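Uncharacterized protein (Escherichia coli O157:H7, PDB 4ZV9) is of unknown function but, as a dienelactone hydrolase family member with an alpha/beta-hydrolase fold, probably acts as a hydrolase. Local coordinates at residues P10-E15 with Y31-A36; D106-I111 with V141-L146; P151-Q156 with H208-D213; L170-E175 with Q228-W233. All coordinates share one frame; numbering follows the deposited sequence.

Contact 1. Residues P10-E15 with Y31-A36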
loop_
_atom_site.group_PDB
_atom_site.type_symbol
_atom_site.label_atom_id
_atom_site.label_comp_id
_atom_site.label_asym_id
_atom_site.label_seq_id
_atom_site.Cartn_x
_atom_site.Cartn_y
_atom_site.Cartn_z
ATOM N N PRO A 10 0.627 -6.701 22.210
ATOM C CA PRO A 10 -0.749 -7.002 22.650
ATOM C C PRO A 10 -1.836 -6.070 22.109
ATOM O O PRO A 10 -3.025 -6.362 22.266
ATOM C CB PRO A 10 -0.673 -6.922 24.186
ATOM C CG PRO A 10 0.591 -6.207 24.502
ATOM C CD PRO A 10 1.527 -6.398 23.340
ATOM N N GLU A 11 -1.447 -4.953 21.504
ATOM C CA GLU A 11 -2.430 -4.017 20.961
ATOM C C GLU A 11 -2.876 -4.377 19.552
ATOM O O GLU A 11 -3.750 -3.716 18.994
ATOM C CB GLU A 11 -1.896 -2.588 21.007
ATOM C CG GLU A 11 -1.718 -2.093 22.435
ATOM C CD GLU A 11 -1.311 -0.648 22.514
ATOM O OE1 GLU A 11 -0.919 -0.068 21.475
ATOM O OE2 GLU A 11 -1.372 -0.089 23.636
ATOM N N ILE A 12 -2.311 -5.430 18.981
ATOM C CA ILE A 12 -2.722 -5.861 17.643
ATOM C C ILE A 12 -3.025 -7.349 17.622
ATOM O O ILE A 12 -2.605 -8.088 18.519
ATOM C CB ILE A 12 -1.697 -5.478 16.554
ATOM C CG1 ILE A 12 -0.324 -6.141 16.759
ATOM C CG2 ILE A 12 -1.512 -3.970 16.513
ATOM C CD1 ILE A 12 -0.144 -7.473 16.077
ATOM N N PHE A 13 -3.841 -7.760 16.652
ATOM C CA PHE A 13 -4.162 -9.148 16.460
ATOM C C PHE A 13 -3.899 -9.473 14.994
ATOM O O PHE A 13 -4.598 -8.971 14.110
ATOM C CB PHE A 13 -5.608 -9.471 16.831
ATOM C CG PHE A 13 -5.995 -10.881 16.500
ATOM C CD1 PHE A 13 -5.491 -11.936 17.245
ATOM C CD2 PHE A 13 -6.791 -11.167 15.408
ATOM C CE1 PHE A 13 -5.829 -13.246 16.939
ATOM C CE2 PHE A 13 -7.120 -12.487 15.085
ATOM C CZ PHE A 13 -6.638 -13.522 15.854
ATOM N N ALA A 14 -2.929 -10.354 14.746
ATOM C CA ALA A 14 -2.518 -10.714 13.389
ATOM C C ALA A 14 -2.774 -12.179 13.041
ATOM O O ALA A 14 -2.573 -13.053 13.874
ATOM C CB ALA A 14 -1.030 -10.431 13.218
ATOM N N GLU A 15 -3.237 -12.425 11.821
ATOM C CA GLU A 15 -3.466 -13.783 11.347
ATOM C C GLU A 15 -3.397 -13.819 9.842
ATOM O O GLU A 15 -3.680 -12.812 9.189
ATOM C CB GLU A 15 -4.817 -14.358 11.825
ATOM C CG GLU A 15 -6.037 -13.666 11.239
ATOM C CD GLU A 15 -7.362 -14.202 11.762
ATOM O OE1 GLU A 15 -7.404 -15.341 12.278
ATOM O OE2 GLU A 15 -8.364 -13.464 11.638
ATOM N N TYR A 31 -1.975 -11.332 4.976
ATOM C CA TYR A 31 -1.699 -11.080 6.380
ATOM C C TYR A 31 -2.667 -9.999 6.852
ATOM O O TYR A 31 -2.611 -8.842 6.384
ATOM C CB TYR A 31 -0.251 -10.629 6.516
ATOM C CG TYR A 31 0.278 -10.435 7.927
ATOM C CD1 TYR A 31 0.344 -11.492 8.828
ATOM C CD2 TYR A 31 0.807 -9.208 8.320
ATOM C CE1 TYR A 31 0.905 -11.317 10.087
ATOM C CE2 TYR A 31 1.369 -9.033 9.574
ATOM C CZ TYR A 31 1.393 -10.065 10.457
ATOM O OH TYR A 31 1.948 -9.864 11.708
ATOM N N LEU A 32 -3.603 -10.377 7.712
ATOM C CA LEU A 32 -4.622 -9.470 8.213
ATOM C C LEU A 32 -4.283 -9.061 9.650
ATOM O O LEU A 32 -4.136 -9.935 10.507
ATOM C CB LEU A 32 -5.982 -10.178 8.207
ATOM C CG LEU A 32 -7.213 -9.385 8.682
ATOM C CD1 LEU A 32 -7.586 -8.335 7.659
ATOM C CD2 LEU A 32 -8.397 -10.328 8.881
ATOM N N VAL A 33 -4.190 -7.753 9.922
ATOM C CA VAL A 33 -3.899 -7.281 11.268
ATOM C C VAL A 33 -4.966 -6.291 11.724
ATOM O O VAL A 33 -5.256 -5.331 11.013
ATOM C CB VAL A 33 -2.525 -6.589 11.376
ATOM C CG1 VAL A 33 -2.127 -6.470 12.845
ATOM C CG2 VAL A 33 -1.457 -7.374 10.630
ATOM N N LYS A 34 -5.525 -6.511 12.916
ATOM C CA LYS A 34 -6.571 -5.652 13.482
ATOM C C LYS A 34 -6.124 -5.062 14.808
ATOM O O LYS A 34 -5.290 -5.660 15.499
ATOM C CB LYS A 34 -7.806 -6.479 13.829
ATOM C CG LYS A 34 -8.413 -7.270 12.706
ATOM C CD LYS A 34 -9.457 -8.242 13.240
ATOM C CE LYS A 34 -10.070 -9.014 12.088
ATOM N NZ LYS A 34 -10.945 -10.127 12.533
ATOM N N PRO A 35 -6.698 -3.911 15.197
ATOM C CA PRO A 35 -6.484 -3.427 16.552
ATOM C C PRO A 35 -7.072 -4.481 17.499
ATOM O O PRO A 35 -8.152 -5.009 17.223
ATOM C CB PRO A 35 -7.312 -2.123 16.610
ATOM C CG PRO A 35 -7.452 -1.691 15.194
ATOM C CD PRO A 35 -7.462 -2.959 14.373
ATOM N N ALA A 36 -6.359 -4.824 18.566
ATOM C CA ALA A 36 -6.814 -5.873 19.486
ATOM C C ALA A 36 -8.103 -5.499 20.214
ATOM O O ALA A 36 -8.941 -6.355 20.492
ATOM C CB ALA A 36 -5.730 -6.205 20.496
HETATM O O HOH W 1 -6.316 -10.110 12.315
#
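F13 and K34 form a hydrogen-bonded antiparallel pair, with F13 N 2.8 Å from K34 O and K34 N 2.9 Å from F13 O. E15 and L32 make the next such pair, two residues along, and the bond from A36 N to E11 O extends the ladder beyond the strand ends. A water donates to both F13 O and L32 O, lying 2.7 Å from F13 O, and so links successive rungs. Between the bonded pairs, A14 CA approaches L32 O and V33 CA approaches F13 O in C-H...O contacts.

Apolar contacts gather on the face carrying A14 and V33. A14 CB sits 3.7 Å from Y31 CZ and 4.0 Å from V33 CG2, while V33 CG1, anti to its backbone N (chi1 -165°), reaches I12 CB at 3.9 Å. Helix 56-67 covers I12 and V33, and its R63 bonds to Y31 OH.

On the other face, E15 OE2 and K34 NZ stay 4.3 Å apart, too far for a salt bridge; the lysine bonds to Y117 and Q119. This hairpin of strands 12-21 and 28-35, at the sheet edge, is therefore held chiefly by its backbone bonds, while polar ends of E11, Y31 and K34 bond elsewhere, E11 to K67.

Contact 2. Residues D106-I111 with V141-L146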
loop_
_atom_site.group_PDB
_atom_site.type_symbol
_atom_site.label_atom_id
_atom_site.label_comp_id
_atom_site.label_asym_id
_atom_site.label_seq_id
_atom_site.Cartn_x
_atom_site.Cartn_y
_atom_site.Cartn_z
ATOM N N ASP A 106 -5.373 -9.207 -7.748
ATOM C CA ASP A 106 -5.378 -9.724 -6.394
ATOM C C ASP A 106 -5.468 -8.579 -5.414
ATOM O O ASP A 106 -6.145 -8.691 -4.394
ATOM C CB ASP A 106 -4.114 -10.560 -6.096
ATOM C CG ASP A 106 -4.111 -11.917 -6.792
ATOM O OD1 ASP A 106 -5.164 -12.380 -7.287
ATOM O OD2 ASP A 106 -3.013 -12.522 -6.866
ATOM N N PHE A 107 -4.751 -7.491 -5.674
ATOM C CA PHE A 107 -4.789 -6.336 -4.775
ATOM C C PHE A 107 -6.113 -5.590 -4.870
ATOM O O PHE A 107 -6.642 -5.129 -3.860
ATOM C CB PHE A 107 -3.575 -5.421 -4.987
ATOM C CG PHE A 107 -2.273 -6.087 -4.652
ATOM C CD1 PHE A 107 -1.925 -6.305 -3.340
ATOM C CD2 PHE A 107 -1.421 -6.535 -5.651
ATOM C CE1 PHE A 107 -0.761 -6.962 -3.019
ATOM C CE2 PHE A 107 -0.256 -7.196 -5.337
ATOM C CZ PHE A 107 0.083 -7.407 -4.020
ATOM N N PHE A 108 -6.667 -5.510 -6.077
ATOM C CA PHE A 108 -7.991 -4.921 -6.280
ATOM C C PHE A 108 -9.039 -5.753 -5.533
ATOM O O PHE A 108 -9.905 -5.203 -4.858
ATOM C CB PHE A 108 -8.314 -4.845 -7.779
ATOM C CG PHE A 108 -7.588 -3.743 -8.528
ATOM C CD1 PHE A 108 -6.576 -2.994 -7.937
ATOM C CD2 PHE A 108 -7.849 -3.537 -9.873
ATOM C CE1 PHE A 108 -5.896 -2.006 -8.653
ATOM C CE2 PHE A 108 -7.183 -2.544 -10.594
ATOM C CZ PHE A 108 -6.195 -1.788 -9.983
ATOM N N ALA A 109 -8.918 -7.079 -5.606
ATOM C CA ALA A 109 -9.838 -7.978 -4.912
ATOM C C ALA A 109 -9.734 -7.812 -3.381
ATOM O O ALA A 109 -10.713 -7.970 -2.668
ATOM C CB ALA A 109 -9.566 -9.419 -5.299
ATOM N N ALA A 110 -8.542 -7.492 -2.887
ATOM C CA ALA A 110 -8.351 -7.248 -1.458
ATOM C C ALA A 110 -9.125 -5.983 -1.025
ATOM O O ALA A 110 -9.723 -5.957 0.061
ATOM C CB ALA A 110 -6.886 -7.090 -1.133
ATOM N N ILE A 111 -9.145 -4.970 -1.877
ATOM C CA ILE A 111 -9.937 -3.766 -1.602
ATOM C C ILE A 111 -11.413 -4.158 -1.456
ATOM O O ILE A 111 -12.100 -3.758 -0.504
ATOM C CB ILE A 111 -9.802 -2.708 -2.711
ATOM C CG1 ILE A 111 -8.381 -2.154 -2.747
ATOM C CG2 ILE A 111 -10.801 -1.552 -2.492
ATOM C CD1 ILE A 111 -8.062 -1.294 -3.969
ATOM N N VAL A 141 -7.429 5.016 -9.765
ATOM C CA VAL A 141 -8.064 5.107 -11.066
ATOM C C VAL A 141 -9.291 4.203 -11.133
ATOM O O VAL A 141 -10.353 4.613 -11.590
ATOM C CB VAL A 141 -7.081 4.732 -12.202
ATOM C CG1 VAL A 141 -7.812 4.490 -13.523
ATOM C CG2 VAL A 141 -6.019 5.806 -12.366
ATOM N N ALA A 142 -9.158 2.976 -10.652
ATOM C CA ALA A 142 -10.225 1.984 -10.781
ATOM C C ALA A 142 -11.420 2.063 -9.810
ATOM O O ALA A 142 -12.497 1.610 -10.154
ATOM C CB ALA A 142 -9.611 0.591 -10.708
ATOM N N TYR A 143 -11.223 2.581 -8.599
ATOM C CA TYR A 143 -12.267 2.566 -7.562
ATOM C C TYR A 143 -12.687 3.963 -7.133
ATOM O O TYR A 143 -12.051 4.557 -6.264
ATOM C CB TYR A 143 -11.795 1.751 -6.336
ATOM C CG TYR A 143 -11.702 0.277 -6.654
ATOM C CD1 TYR A 143 -10.550 -0.262 -7.203
ATOM C CD2 TYR A 143 -12.796 -0.569 -6.457
ATOM C CE1 TYR A 143 -10.477 -1.607 -7.521
ATOM C CE2 TYR A 143 -12.733 -1.913 -6.775
ATOM C CZ TYR A 143 -11.572 -2.424 -7.311
ATOM O OH TYR A 143 -11.497 -3.750 -7.643
ATOM N N PRO A 144 -13.792 4.476 -7.707
ATOM C CA PRO A 144 -14.205 5.831 -7.345
ATOM C C PRO A 144 -14.575 6.006 -5.862
ATOM O O PRO A 144 -14.511 7.122 -5.355
ATOM C CB PRO A 144 -15.401 6.110 -8.268
ATOM C CG PRO A 144 -15.838 4.785 -8.777
ATOM C CD PRO A 144 -14.622 3.908 -8.782
ATOM N N GLU A 145 -14.914 4.918 -5.176
ATOM C CA GLU A 145 -15.233 4.966 -3.747
ATOM C C GLU A 145 -14.049 4.768 -2.787
ATOM O O GLU A 145 -14.239 4.792 -1.583
ATOM C CB GLU A 145 -16.264 3.878 -3.423
ATOM C CG GLU A 145 -17.493 3.956 -4.279
ATOM C CD GLU A 145 -18.462 2.812 -4.061
ATOM O OE1 GLU A 145 -18.201 1.913 -3.215
ATOM O OE2 GLU A 145 -19.488 2.817 -4.763
ATOM N N LEU A 146 -12.869 4.518 -3.322
ATOM C CA LEU A 146 -11.676 4.335 -2.509
ATOM C C LEU A 146 -11.523 5.565 -1.619
ATOM O O LEU A 146 -11.590 6.706 -2.101
ATOM C CB LEU A 146 -10.460 4.168 -3.417
ATOM C CG LEU A 146 -9.107 3.804 -2.797
ATOM C CD1 LEU A 146 -9.131 2.376 -2.239
ATOM C CD2 LEU A 146 -8.028 3.944 -3.833
#
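Y143 presents its ring edge to the face of F108 in a T-shaped pair, the planes standing at 83° with centroids 5.5 Å apart. CE1 does the touching: it lies 3.7 Å from F108 CG, over the root of the phenyl ring. The tyrosine OH passes 3.4 Å from F108 CB, close beside helix 100-116, and hydrogen-bonds to the carboxylate of E112, a turn on. The F108 ring also receives A142, whose CB is 4.0 Å from F108 CE2.

Helix 132-142 follows the position of C130, which is modified on its sulfur in this crystal and sits in the Gly-x-Cys-x-Gly sequence of an alpha/beta-hydrolase nucleophile elbow. Y143 is where the chain leaves that helix and starts the type I turn to L146; its ring bridges from there to helix 100-116. Both helices also meet directly, F108 and I111 resting on A139.

I111, a turn after F108, supplies the second apolar patch. With CG1 anti to the carbonyl carbon (chi1 -67°), its CD1 extends to lie 4.2 Å from Y143 CD1. The same methyl is 4.2 Å from L146 CD1, the two side chains running at about a right angle. A bound glycerol lies near the Y143 side chain.

Contact 3. Residues P151-Q156 with H208-D213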
loop_
_atom_site.group_PDB
_atom_site.type_symbol
_atom_site.label_atom_id
_atom_site.label_comp_id
_atom_site.label_asym_id
_atom_site.label_seq_id
_atom_site.Cartn_x
_atom_site.Cartn_y
_atom_site.Cartn_z
ATOM N N PRO A 151 0.637 6.400 -2.392
ATOM C CA PRO A 151 1.759 5.738 -3.043
ATOM C C PRO A 151 3.123 6.253 -2.581
ATOM O O PRO A 151 3.357 7.470 -2.586
ATOM C CB PRO A 151 1.559 6.084 -4.522
ATOM C CG PRO A 151 0.773 7.352 -4.511
ATOM C CD PRO A 151 -0.153 7.200 -3.344
ATOM N N PHE A 152 3.993 5.331 -2.154
ATOM C CA PHE A 152 5.378 5.665 -1.854
ATOM C C PHE A 152 6.229 5.314 -3.079
ATOM O O PHE A 152 6.284 4.139 -3.501
ATOM C CB PHE A 152 5.912 4.879 -0.679
ATOM C CG PHE A 152 5.452 5.354 0.669
ATOM C CD1 PHE A 152 4.169 5.104 1.112
ATOM C CD2 PHE A 152 6.353 5.930 1.549
ATOM C CE1 PHE A 152 3.769 5.482 2.384
ATOM C CE2 PHE A 152 5.964 6.313 2.814
ATOM C CZ PHE A 152 4.662 6.097 3.231
ATOM N N TYR A 153 6.916 6.321 -3.619
ATOM C CA TYR A 153 7.851 6.167 -4.746
ATOM C C TYR A 153 7.464 5.063 -5.706
ATOM O O TYR A 153 8.215 4.116 -5.921
ATOM C CB TYR A 153 9.312 6.033 -4.262
ATOM C CG TYR A 153 9.476 5.335 -2.928
ATOM C CD1 TYR A 153 9.429 3.947 -2.821
ATOM C CD2 TYR A 153 9.736 6.074 -1.785
ATOM C CE1 TYR A 153 9.622 3.317 -1.596
ATOM C CE2 TYR A 153 9.915 5.461 -0.566
ATOM C CZ TYR A 153 9.861 4.084 -0.472
ATOM O OH TYR A 153 10.024 3.517 0.759
ATOM N N GLY A 154 6.293 5.234 -6.314
ATOM C CA GLY A 154 5.749 4.277 -7.278
ATOM C C GLY A 154 5.309 4.889 -8.582
ATOM O O GLY A 154 5.173 6.116 -8.701
ATOM N N ARG A 155 5.106 4.025 -9.571
ATOM C CA ARG A 155 4.668 4.456 -10.904
ATOM C C ARG A 155 3.397 5.304 -10.855
ATOM O O ARG A 155 2.448 5.002 -10.149
ATOM C CB ARG A 155 4.417 3.273 -11.841
ATOM C CG ARG A 155 5.586 2.983 -12.776
ATOM C CD ARG A 155 5.407 1.676 -13.556
ATOM N NE ARG A 155 4.050 1.545 -14.061
ATOM C CZ ARG A 155 3.552 0.439 -14.608
ATOM N NH1 ARG A 155 4.287 -0.665 -14.717
ATOM N NH2 ARG A 155 2.300 0.440 -15.039
ATOM N N GLN A 156 3.387 6.341 -11.670
ATOM C CA GLN A 156 2.279 7.276 -11.734
ATOM C C GLN A 156 1.069 6.615 -12.407
ATOM O O GLN A 156 1.199 5.582 -13.045
ATOM C CB GLN A 156 2.697 8.493 -12.570
ATOM C CG GLN A 156 4.123 8.989 -12.354
ATOM C CD GLN A 156 4.448 9.398 -10.928
ATOM O OE1 GLN A 156 3.579 9.467 -10.064
ATOM N NE2 GLN A 156 5.716 9.705 -10.689
ATOM N N HIS A 208 14.739 6.109 -3.573
ATOM C CA HIS A 208 13.661 5.140 -3.527
ATOM C C HIS A 208 13.945 4.132 -2.434
ATOM O O HIS A 208 15.106 3.776 -2.215
ATOM C CB HIS A 208 13.813 4.465 -4.891
ATOM C CG HIS A 208 12.732 3.522 -5.308
ATOM N ND1 HIS A 208 11.760 3.843 -6.240
ATOM C CD2 HIS A 208 12.566 2.212 -5.030
ATOM C CE1 HIS A 208 10.997 2.784 -6.451
ATOM N NE2 HIS A 208 11.462 1.787 -5.722
ATOM N N GLY A 209 12.899 3.680 -1.745
ATOM C CA GLY A 209 13.037 2.693 -0.678
ATOM C C GLY A 209 13.406 3.283 0.673
ATOM O O GLY A 209 13.744 2.537 1.599
ATOM N N PHE A 210 13.315 4.606 0.831
ATOM C CA PHE A 210 13.765 5.249 2.089
ATOM C C PHE A 210 12.962 4.860 3.326
ATOM O O PHE A 210 13.453 5.007 4.438
ATOM C CB PHE A 210 13.884 6.790 1.986
ATOM C CG PHE A 210 12.576 7.507 1.813
ATOM C CD1 PHE A 210 11.724 7.716 2.894
ATOM C CD2 PHE A 210 12.212 8.020 0.581
ATOM C CE1 PHE A 210 10.520 8.388 2.737
ATOM C CE2 PHE A 210 11.016 8.708 0.422
ATOM C CZ PHE A 210 10.167 8.888 1.503
ATOM N N HIS A 211 11.742 4.376 3.138
ATOM C CA HIS A 211 10.934 3.909 4.259
ATOM C C HIS A 211 11.277 2.464 4.650
ATOM O O HIS A 211 10.925 2.023 5.753
ATOM C CB HIS A 211 9.456 3.990 3.905
ATOM C CG HIS A 211 8.547 3.693 5.054
ATOM N ND1 HIS A 211 7.992 2.449 5.259
ATOM C CD2 HIS A 211 8.114 4.475 6.075
ATOM C CE1 HIS A 211 7.251 2.477 6.353
ATOM N NE2 HIS A 211 7.308 3.694 6.865
ATOM N N ASN A 212 11.958 1.731 3.770
ATOM C CA ASN A 212 12.275 0.329 4.041
ATOM C C ASN A 212 13.500 0.210 4.944
ATOM O O ASN A 212 14.640 0.236 4.492
ATOM C CB ASN A 212 12.458 -0.466 2.751
ATOM C CG ASN A 212 12.546 -1.978 2.999
ATOM O OD1 ASN A 212 12.872 -2.426 4.107
ATOM N ND2 ASN A 212 12.234 -2.778 1.956
ATOM N N ASP A 213 13.228 -0.004 6.225
ATOM C CA ASP A 213 14.261 -0.116 7.244
ATOM C C ASP A 213 15.087 -1.415 7.184
ATOM O O ASP A 213 16.045 -1.557 7.936
ATOM C CB ASP A 213 13.638 0.096 8.624
ATOM C CG ASP A 213 12.415 -0.756 8.830
ATOM O OD1 ASP A 213 12.591 -1.960 9.084
ATOM O OD2 ASP A 213 11.287 -0.222 8.697
#
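Y153 has a chi1 of 32°, off any staggered position, on a backbone of positive phi, and this carries its ring into the loop of H208, G209 and F210. F210 CG lies between its backbone N and carbonyl carbon (chi1 67°), which turns its ring face to the tyrosine edge: Y153 CE2 and F210 CE2 are 3.6 Å apart in an edge-to-face pair. One face of the Y153 ring is covered by G209 N, 3.3 Å from Y153 CE1; F152 CB lies over the opposite face. H211 N, in the G209-N212 type I turn, donates to Y153 OH at 3.1 Å, holding the ring end.

H208 hydrogen-bonds D177 through ND1, consistent with the His-Asp part of the Cys-Asp-His triad of dienelactone hydrolases, with C130 the probable nucleophile. Its imidazole lies obliquely to the Y153 ring, with Y153 CD1 over the imidazole centre, and H208 CE1 comes within 3.1 Å of Y153 O. H211 bonds Y57 through ND1, while its ring meets that of F152 obliquely.

Contact 4. Residues L170-E175 with Q228-W233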
loop_
_atom_site.group_PDB
_atom_site.type_symbol
_atom_site.label_atom_id
_atom_site.label_comp_id
_atom_site.label_asym_id
_atom_site.label_seq_id
_atom_site.Cartn_x
_atom_site.Cartn_y
_atom_site.Cartn_z
ATOM N N LEU A 170 -2.026 11.052 -1.491
ATOM C CA LEU A 170 -0.866 11.554 -0.772
ATOM C C LEU A 170 0.311 10.842 -1.404
ATOM O O LEU A 170 0.459 9.632 -1.241
ATOM C CB LEU A 170 -0.941 11.259 0.729
ATOM C CG LEU A 170 0.325 11.599 1.524
ATOM C CD1 LEU A 170 0.664 13.086 1.459
ATOM C CD2 LEU A 170 0.157 11.157 2.967
ATOM N N LEU A 171 1.159 11.585 -2.116
ATOM C CA LEU A 171 2.279 10.966 -2.809
ATOM C C LEU A 171 3.632 11.316 -2.179
ATOM O O LEU A 171 3.927 12.486 -1.918
ATOM C CB LEU A 171 2.282 11.346 -4.289
ATOM C CG LEU A 171 0.950 11.122 -5.015
ATOM C CD1 LEU A 171 0.153 12.419 -5.089
ATOM C CD2 LEU A 171 1.163 10.600 -6.419
ATOM N N HIS A 172 4.432 10.289 -1.921
ATOM C CA HIS A 172 5.778 10.470 -1.368
ATOM C C HIS A 172 6.816 10.114 -2.428
ATOM O O HIS A 172 6.825 8.985 -2.948
ATOM C CB HIS A 172 5.990 9.565 -0.162
ATOM C CG HIS A 172 4.961 9.718 0.907
ATOM N ND1 HIS A 172 4.927 10.803 1.760
ATOM C CD2 HIS A 172 3.944 8.907 1.287
ATOM C CE1 HIS A 172 3.924 10.659 2.609
ATOM N NE2 HIS A 172 3.317 9.511 2.349
ATOM N N PHE A 173 7.695 11.060 -2.742
ATOM C CA PHE A 173 8.751 10.837 -3.726
ATOM C C PHE A 173 10.122 11.083 -3.106
ATOM O O PHE A 173 10.271 11.942 -2.244
ATOM C CB PHE A 173 8.590 11.774 -4.918
ATOM C CG PHE A 173 7.325 11.571 -5.695
ATOM C CD1 PHE A 173 7.133 10.420 -6.446
ATOM C CD2 PHE A 173 6.354 12.558 -5.729
ATOM C CE1 PHE A 173 5.976 10.236 -7.182
ATOM C CE2 PHE A 173 5.204 12.388 -6.478
ATOM C CZ PHE A 173 5.013 11.232 -7.209
ATOM N N ALA A 174 11.116 10.327 -3.561
ATOM C CA ALA A 174 12.492 10.516 -3.120
ATOM C C ALA A 174 13.208 11.378 -4.159
ATOM O O ALA A 174 13.103 11.115 -5.358
ATOM C CB ALA A 174 13.179 9.179 -2.977
ATOM N N GLU A 175 13.931 12.395 -3.708
ATOM C CA GLU A 175 14.637 13.312 -4.632
ATOM C C GLU A 175 15.543 12.609 -5.642
ATOM O O GLU A 175 15.534 12.944 -6.827
ATOM C CB GLU A 175 15.487 14.313 -3.862
ATOM C CG GLU A 175 16.126 15.360 -4.772
ATOM C CD GLU A 175 17.140 16.253 -4.079
ATOM O OE1 GLU A 175 17.512 15.998 -2.913
ATOM O OE2 GLU A 175 17.593 17.210 -4.730
ATOM N N GLN A 228 4.208 9.904 9.360
ATOM C CA GLN A 228 3.352 10.811 10.126
ATOM C C GLN A 228 2.335 11.437 9.210
ATOM O O GLN A 228 1.160 11.509 9.551
ATOM C CB GLN A 228 4.175 11.922 10.763
ATOM C CG GLN A 228 3.393 12.920 11.622
ATOM C CD GLN A 228 4.259 14.068 12.134
ATOM O OE1 GLN A 228 5.248 14.465 11.505
ATOM N NE2 GLN A 228 3.880 14.616 13.279
ATOM N N ARG A 229 2.781 11.881 8.041
ATOM C CA ARG A 229 1.870 12.448 7.053
ATOM C C ARG A 229 0.823 11.427 6.590
ATOM O O ARG A 229 -0.349 11.763 6.399
ATOM C CB ARG A 229 2.647 12.995 5.862
ATOM C CG ARG A 229 3.354 14.302 6.168
ATOM C CD ARG A 229 4.394 14.598 5.106
ATOM N NE ARG A 229 4.988 15.922 5.279
ATOM C CZ ARG A 229 6.109 16.326 4.693
ATOM N NH1 ARG A 229 6.808 15.503 3.910
ATOM N NH2 ARG A 229 6.546 17.563 4.904
ATOM N N THR A 230 1.252 10.193 6.415
ATOM C CA THR A 230 0.352 9.097 6.024
ATOM C C THR A 230 -0.747 8.833 7.078
ATOM O O THR A 230 -1.923 8.747 6.745
ATOM C CB THR A 230 1.159 7.835 5.747
ATOM O OG1 THR A 230 2.098 8.101 4.705
ATOM C CG2 THR A 230 0.250 6.673 5.336
ATOM N N LEU A 231 -0.372 8.783 8.350
ATOM C CA LEU A 231 -1.353 8.610 9.428
ATOM C C LEU A 231 -2.353 9.782 9.515
ATOM O O LEU A 231 -3.545 9.575 9.754
ATOM C CB LEU A 231 -0.661 8.411 10.781
ATOM C CG LEU A 231 0.231 7.165 10.901
ATOM C CD1 LEU A 231 0.698 6.993 12.340
ATOM C CD2 LEU A 231 -0.482 5.909 10.427
ATOM N N LYS A 232 -1.883 11.003 9.299
ATOM C CA LYS A 232 -2.796 12.149 9.279
ATOM C C LYS A 232 -3.780 12.052 8.108
ATOM O O LYS A 232 -4.938 12.460 8.223
ATOM C CB LYS A 232 -2.028 13.470 9.197
ATOM C CG LYS A 232 -1.273 13.761 10.484
ATOM C CD LYS A 232 -0.618 15.135 10.536
ATOM C CE LYS A 232 0.360 15.175 11.699
ATOM N NZ LYS A 232 0.772 16.565 12.020
ATOM N N TRP A 233 -3.307 11.546 6.978
ATOM C CA TRP A 233 -4.138 11.394 5.792
ATOM C C TRP A 233 -5.222 10.351 6.102
ATOM O O TRP A 233 -6.408 10.571 5.822
ATOM C CB TRP A 233 -3.269 10.959 4.609
ATOM C CG TRP A 233 -3.837 11.231 3.246
ATOM C CD1 TRP A 233 -4.315 10.316 2.361
ATOM C CD2 TRP A 233 -3.908 12.509 2.585
ATOM N NE1 TRP A 233 -4.699 10.946 1.193
ATOM C CE2 TRP A 233 -4.463 12.289 1.308
ATOM C CE3 TRP A 233 -3.565 13.814 2.958
ATOM C CZ2 TRP A 233 -4.688 13.329 0.393
ATOM C CZ3 TRP A 233 -3.796 14.848 2.056
ATOM C CH2 TRP A 233 -4.350 14.596 0.786
#
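L170 lays CB over the five-membered ring of W233, 3.6 Å from its centroid and only 5° off the normal, a CH-pi contact. Its CG runs anti to the backbone N (chi1 173°), which takes CD2 on to the helix backbone, 3.5 Å from R229 O and 3.7 Å from T230 CA. Two residues along the strand, on the same side, H172 NE2 donates to T230 OG1 at 3.0 Å. The bond is bent, 139° at the hydrogen, with the hydroxyl tilted from the imidazole plane. R229 CB touches the edge of that ring, 4.2 Å from H172 CE1.

Strand 169-174 and helix 220-237 run nearly antiparallel here, as where the C-terminal helix of an alpha/beta hydrolase packs against the late strands of the sheet.

Second-shell bonds hold the polar groups among these. T230 OG1 also bonds A226 O, one turn back, so the hydroxyl makes two bonds, one within the helix and one to the strand. Y203 OH meets both H172 ND1 and R229 NH1, joining the strand histidine to the helix arginine, whose guanidinium group also makes a cation-pi contact with Y201. W233 NE1 bonds P168 O, just ahead of the strand, anchoring the indole over L170.

Contact 1 comes first along the chain and closes the N-terminal hairpin, at the edge of the main sheet. Contact 2 follows in series: its 29-residue loop contains strand 123-128 and the turn at C130, and it ties helix 100-116 to the end of helix 132-142. Contacts 3 and 4 come last and cross, since 170-175 falls between the segments of contact 3 and 208-213 between those of contact 4. They also touch, Y153 N lying 2.7 Å from H172 O in a probable hydrogen bond. Together they bind the loop after strand 148-151, strand 169-174, the H208 loop and the C-terminal helix, with contact 1 on the opposite side of the chain's centre from contact 3.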